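Local coordinates for protein PHOX (PDB 4A9V) that is an alkaline phosphatase that catalyses phosphotransfer chemistry with a complex iron-calcium cofactor held in a beta-propeller, at residues T92-R95 with Y96-P99; Q135-R138 with Y139-R142; R233-M236 with A237-P240. One frame throughout, in Å; residues are numbered along the deposited sequence.

Contact 1: T92-R95 with Y96-P99; sequences TNYR and YLYP. With EDO (1,2-ethanediol), chain J.
N93 O receives two backbone bonds, from Y96 N at 2.9 Å and from L97 N at 2.9 Å. The first donor lies above the carbonyl plane, whereas the second lies in it. These i+3 and i+4 bonds define the single short turn of helix 94-97. N93 occupies the N-cap position without capping by its side chain, which turns instead to N67.

R95 makes a CH-pi contact with the Y96 ring. R95 CG sits over the centre of that ring, 3.5 Å from its centroid and only 6° off the normal. A chi1 of 74° wedges CG between the backbone N and carbonyl carbon, so that the aliphatic chain runs alongside the ring. Y96 OH bonds to G553 O. Y94 and Y98 point the same way with their planes 38° apart, and Y94 CD1 meets Y98 CE2 at 3.6 Å; their hydroxyls reach I225 O and D109 O.

Apolar packing centres on L97 CD2, which lies 3.7 Å from T92 CG2 and near the edge of the Y94 ring. T92 OG1, the polar branch, bonds to D66.

A 1,2-ethanediol, probably from the crystallisation liquor, donates from O2 to Y98 O at 2.8 Å. The chemistry implies a division of labour: main-chain bonds shape the turn, while the three tyrosines pack locally through carbon and spend their hydroxyls on backbone carbonyls outside the turn.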
# COMPACT_ATOMS: atom_id res chain seq x y z
N THR A 92 5.77 6.66 11.36
CA THR A 92 5.57 6.76 12.80
C THR A 92 5.00 8.12 13.17
O THR A 92 5.00 9.05 12.37
CB THR A 92 6.86 6.44 13.58
OG1 THR A 92 6.59 6.40 14.99
CG2 THR A 92 7.95 7.46 13.31
N ASN A 93 4.47 8.19 14.38
CA ASN A 93 3.76 9.37 14.86
C ASN A 93 4.56 10.00 15.99
O ASN A 93 4.61 9.46 17.10
CB ASN A 93 2.40 8.92 15.39
CG ASN A 93 1.67 8.01 14.41
OD1 ASN A 93 1.40 8.40 13.28
ND2 ASN A 93 1.42 6.77 14.82
N TYR A 94 5.32 11.04 15.68
CA TYR A 94 6.26 11.59 16.64
C TYR A 94 5.58 12.00 17.96
O TYR A 94 6.20 11.93 19.02
CB TYR A 94 7.01 12.79 16.06
CG TYR A 94 7.95 12.48 14.91
CD1 TYR A 94 8.47 11.20 14.72
CD2 TYR A 94 8.37 13.48 14.05
CE1 TYR A 94 9.39 10.94 13.71
CE2 TYR A 94 9.31 13.23 13.06
CZ TYR A 94 9.85 11.97 12.93
OH TYR A 94 10.76 11.68 11.94
N ARG A 95 4.32 12.42 17.90
CA ARG A 95 3.62 12.81 19.12
C ARG A 95 3.52 11.68 20.13
O ARG A 95 3.40 11.93 21.33
CB ARG A 95 2.24 13.41 18.83
CG ARG A 95 1.18 12.41 18.41
CD ARG A 95 -0.11 13.11 17.99
NE ARG A 95 -0.70 13.85 19.10
CZ ARG A 95 -1.28 15.03 18.99
NH1 ARG A 95 -1.46 15.58 17.79
NH2 ARG A 95 -1.84 15.60 20.05
N TYR A 96 3.57 10.44 19.65
CA TYR A 96 3.47 9.26 20.50
C TYR A 96 4.80 8.51 20.62
O TYR A 96 5.00 7.77 21.58
CB TYR A 96 2.37 8.32 20.01
CG TYR A 96 1.02 8.98 19.90
CD1 TYR A 96 0.46 9.63 20.98
CD2 TYR A 96 0.28 8.91 18.73
CE1 TYR A 96 -0.77 10.24 20.89
CE2 TYR A 96 -0.96 9.50 18.63
CZ TYR A 96 -1.47 10.19 19.71
OH TYR A 96 -2.69 10.82 19.64
N LEU A 97 5.69 8.66 19.66
CA LEU A 97 6.90 7.84 19.61
C LEU A 97 7.89 8.22 20.72
O LEU A 97 8.53 7.36 21.31
CB LEU A 97 7.57 7.96 18.24
CG LEU A 97 8.85 7.15 18.06
CD1 LEU A 97 8.60 5.66 18.25
CD2 LEU A 97 9.48 7.42 16.70
N TYR A 98 8.06 9.53 20.92
CA TYR A 98 9.06 10.06 21.84
C TYR A 98 8.36 10.64 23.07
O TYR A 98 7.28 11.20 22.95
CB TYR A 98 9.86 11.18 21.17
CG TYR A 98 10.48 10.80 19.84
CD1 TYR A 98 11.44 9.79 19.76
CD2 TYR A 98 10.12 11.45 18.67
CE1 TYR A 98 12.06 9.49 18.56
CE2 TYR A 98 10.75 11.17 17.47
CZ TYR A 98 11.69 10.17 17.41
OH TYR A 98 12.26 9.88 16.19
N PRO A 99 9.05 10.66 24.22
CA PRO A 99 8.42 11.30 25.38
C PRO A 99 8.16 12.78 25.15
O PRO A 99 7.17 13.32 25.63
CB PRO A 99 9.45 11.11 26.51
CG PRO A 99 10.39 10.06 26.03
CD PRO A 99 10.37 10.09 24.53
C1 EDO J . 3.68 11.08 25.78
O1 EDO J . 3.48 9.67 25.98
C2 EDO J . 4.37 11.32 24.44
O2 EDO J . 4.95 10.09 23.98

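Contact 2: Q135-R138 with Y139-R142; sequences QGSR and YNRR
S137 OG accepts Y139 N at 3.1 Å with an N-H...O angle of 163°, nearly straight, and the same serine is buried with E123 as a second partner. With OG anti to the backbone N (chi1 170°), the hydroxyl reaches forward to the amide two residues on, which meets the definition of an ST turn. N140 packs close behind it: its OD1 lies 3.5 Å from S137 CB. The amide group is held at both ends, OD1 by E123 N, ND2 by L42 O and V134 O, and this should fix its rotation.

Overlaid on the ST turn is a type I beta turn from S137 to N140, closed by N140 N to S137 O at 3.1 Å; together they interrupt strand 130-144, the hairpin partner of strand 118-127. G136 precedes the turn at a phi of 86°, where a side chain would collide with the preceding carbonyl oxygen.

On the exposed side the fit is looser. R138 CG rests over one face of the Y139 ring, 4.0 Å from its centroid and toward the rim, and the chain then bends to bring CZ into an off-centre cation-pi position at 4.9 Å. Without the Y139 ring, as with an alanine here, the R138 chain would probably be freer to turn and F76 would lose its edge-to-face partner. R138 also touches P257.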
# COMPACT_ATOMS: atom_id res chain seq x y z
N GLN A 135 4.13 -15.02 20.27
CA GLN A 135 5.40 -14.41 20.66
C GLN A 135 6.45 -15.50 20.80
O GLN A 135 6.14 -16.61 21.24
CB GLN A 135 5.24 -13.63 21.97
CG GLN A 135 6.43 -12.75 22.28
CD GLN A 135 6.25 -11.90 23.52
OE1 GLN A 135 5.13 -11.63 23.95
NE2 GLN A 135 7.36 -11.45 24.08
N GLY A 136 7.68 -15.22 20.37
CA GLY A 136 8.76 -16.18 20.51
C GLY A 136 8.88 -17.21 19.39
O GLY A 136 9.77 -18.05 19.43
N SER A 137 8.03 -17.13 18.38
CA SER A 137 8.18 -17.99 17.21
C SER A 137 9.52 -17.72 16.54
O SER A 137 9.92 -16.57 16.37
CB SER A 137 7.06 -17.72 16.21
OG SER A 137 7.33 -18.37 14.98
N ARG A 138 10.12 -18.77 15.99
CA ARG A 138 11.37 -18.63 15.25
C ARG A 138 11.19 -17.84 13.95
O ARG A 138 12.16 -17.34 13.39
CB ARG A 138 11.98 -20.00 14.96
CG ARG A 138 11.32 -20.75 13.83
CD ARG A 138 12.12 -21.98 13.42
NE ARG A 138 13.39 -21.64 12.78
CZ ARG A 138 13.59 -21.62 11.46
NH1 ARG A 138 12.68 -22.14 10.64
NH2 ARG A 138 14.78 -21.27 10.98
N TYR A 139 9.94 -17.69 13.50
CA TYR A 139 9.66 -16.95 12.27
C TYR A 139 9.48 -15.46 12.50
O TYR A 139 9.46 -14.68 11.56
CB TYR A 139 8.43 -17.54 11.58
CG TYR A 139 8.66 -18.94 11.07
CD1 TYR A 139 9.37 -19.16 9.90
CD2 TYR A 139 8.28 -20.05 11.82
CE1 TYR A 139 9.64 -20.44 9.46
CE2 TYR A 139 8.60 -21.33 11.41
CZ TYR A 139 9.27 -21.52 10.22
OH TYR A 139 9.59 -22.79 9.80
N ASN A 140 9.26 -15.05 13.75
CA ASN A 140 9.00 -13.64 14.01
C ASN A 140 10.24 -12.82 13.66
O ASN A 140 11.35 -13.19 14.03
CB ASN A 140 8.64 -13.41 15.47
CG ASN A 140 7.29 -14.00 15.85
OD1 ASN A 140 6.51 -14.44 15.00
ND2 ASN A 140 6.99 -13.95 17.14
N ARG A 141 10.04 -11.66 13.04
CA ARG A 141 11.16 -10.90 12.55
C ARG A 141 10.76 -9.46 12.31
O ARG A 141 9.69 -9.20 11.78
CB ARG A 141 11.64 -11.52 11.23
CG ARG A 141 12.89 -10.90 10.68
CD ARG A 141 13.25 -11.52 9.34
NE ARG A 141 14.49 -10.95 8.86
CZ ARG A 141 15.13 -11.35 7.78
NH1 ARG A 141 14.54 -12.20 6.93
NH2 ARG A 141 16.32 -10.84 7.50
N ARG A 142 11.66 -8.54 12.63
CA ARG A 142 11.60 -7.18 12.12
C ARG A 142 12.60 -6.99 10.98
O ARG A 142 13.78 -7.27 11.13
CB ARG A 142 11.87 -6.15 13.22
CG ARG A 142 10.74 -5.96 14.21
CD ARG A 142 9.40 -5.63 13.57
NE ARG A 142 9.48 -4.63 12.51
CZ ARG A 142 9.85 -3.37 12.70
NH1 ARG A 142 9.93 -2.87 13.92
NH2 ARG A 142 10.14 -2.59 11.66

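Contact 3: R233-M236 with A237-P240; sequences RFDM and AKNP
D235 and A237 meet through a side-chain bond: A237 N donates to D235 OD1 at 3.0 Å, from above the carboxylate plane. A chi1 of -179° swings the carboxylate to the carbonyl side, forward along the chain, and an Asx turn results. D235 O then accepts two further amides, K238 N at 2.9 Å and N239 N at 2.9 Å; the former donor is 49° above the carbonyl plane, the latter in it. One aspartate therefore collects three successive N-H groups. M236 folds back at chi2 and chi3 until its CE lies 4.1 Å from P240 CB.

In the next shell, one water donates to both R233 O and N239 O, tying the residue two before D235 to N239. A second water donates to D235 OD2 at 2.7 Å and accepts from K238 NZ at 2.7 Å. It bridges groups whose charged atoms, D235 OD2 and K238 NZ, are 4.6 Å apart and not in contact; some electrostatic attraction is likely.

Further out, S203 OG bonds to D235 OD2, and N239 ND2 bonds to P232 O. R233 forms a salt bridge with E242 and reaches G145 O and N146 OD1, while F234 CZ lies over one face of the R233 guanidinium. The turn belongs to the long connection from helix 211-216 to strand 249-252; F234 and M236 bond through the backbone to G201, and R233 reaches the short link between strands 130-144 and 148-152.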
# COMPACT_ATOMS: atom_id res chain seq x y z
N ARG A 233 23.01 9.83 6.13
CA ARG A 233 22.55 9.00 5.03
C ARG A 233 21.39 9.67 4.29
O ARG A 233 21.19 9.45 3.10
CB ARG A 233 22.14 7.62 5.55
CG ARG A 233 21.76 6.64 4.46
CD ARG A 233 21.80 5.19 4.94
NE ARG A 233 20.78 4.89 5.93
CZ ARG A 233 19.70 4.16 5.69
NH1 ARG A 233 19.27 4.00 4.44
NH2 ARG A 233 19.04 3.60 6.69
N PHE A 234 20.63 10.49 5.01
CA PHE A 234 19.44 11.15 4.49
C PHE A 234 19.69 12.60 4.07
O PHE A 234 18.75 13.31 3.68
CB PHE A 234 18.33 11.08 5.54
CG PHE A 234 17.87 9.67 5.83
CD1 PHE A 234 17.03 9.02 4.95
CD2 PHE A 234 18.47 8.92 6.82
CE1 PHE A 234 16.75 7.67 5.10
CE2 PHE A 234 18.20 7.57 6.98
CZ PHE A 234 17.36 6.94 6.10
N ASP A 235 20.95 13.03 4.16
CA ASP A 235 21.36 14.38 3.77
C ASP A 235 21.83 14.39 2.32
O ASP A 235 22.91 13.87 2.01
CB ASP A 235 22.47 14.85 4.70
CG ASP A 235 22.95 16.27 4.40
OD1 ASP A 235 22.46 16.89 3.42
OD2 ASP A 235 23.78 16.76 5.18
N MET A 236 21.00 14.94 1.45
CA MET A 236 21.27 14.96 0.01
C MET A 236 22.51 15.77 -0.37
O MET A 236 23.02 15.60 -1.48
CB MET A 236 20.06 15.50 -0.74
CG MET A 236 18.84 14.61 -0.65
SD MET A 236 19.01 13.13 -1.66
CE MET A 236 18.99 13.82 -3.31
N ALA A 237 22.99 16.64 0.51
CA ALA A 237 24.24 17.36 0.26
C ALA A 237 25.42 16.39 0.28
O ALA A 237 26.50 16.71 -0.22
CB ALA A 237 24.44 18.47 1.28
N LYS A 238 25.27 15.30 1.04
CA LYS A 238 26.35 14.35 1.26
C LYS A 238 26.17 13.05 0.48
O LYS A 238 27.14 12.46 -0.00
CB LYS A 238 26.48 14.04 2.76
CG LYS A 238 26.85 15.25 3.60
CD LYS A 238 26.89 14.94 5.08
CE LYS A 238 27.60 16.04 5.87
NZ LYS A 238 27.73 15.70 7.31
N ASN A 239 24.93 12.57 0.39
CA ASN A 239 24.65 11.25 -0.15
C ASN A 239 23.48 11.26 -1.13
O ASN A 239 22.48 10.57 -0.93
CB ASN A 239 24.35 10.28 0.99
CG ASN A 239 25.56 10.02 1.85
OD1 ASN A 239 26.54 9.44 1.39
ND2 ASN A 239 25.53 10.53 3.08
N PRO A 240 23.58 12.06 -2.20
CA PRO A 240 22.44 12.21 -3.09
C PRO A 240 21.96 10.91 -3.73
O PRO A 240 20.77 10.75 -3.99
CB PRO A 240 22.93 13.20 -4.14
CG PRO A 240 24.42 13.06 -4.11
CD PRO A 240 24.75 12.83 -2.67
O HOH W 1 20.62 11.47 1.13
O HOH W 2 25.01 15.95 7.41

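The three contacts follow one another along the chain without overlap, and none touches another. Contacts 1 and 2 have centres 25 Å apart, contacts 1 and 3 24 Å, and contacts 2 and 3 34 Å. Contact 1 forms helix 94-97, in the connection between strands 82-89 and 118-127; contact 2 lies on strand 130-144, an outer strand of the same four-stranded antiparallel sheet. Contact 3 leads to strand 249-252 of the next sheet. Contacts 2 and 3 lie away from the metal sites, whereas in contact 1 the N93 side chain is about 9 Å from that of E532, which binds lithium here and has been seen with calcium. Contacts 1 and 3 turn connections; contact 2 interrupts a strand.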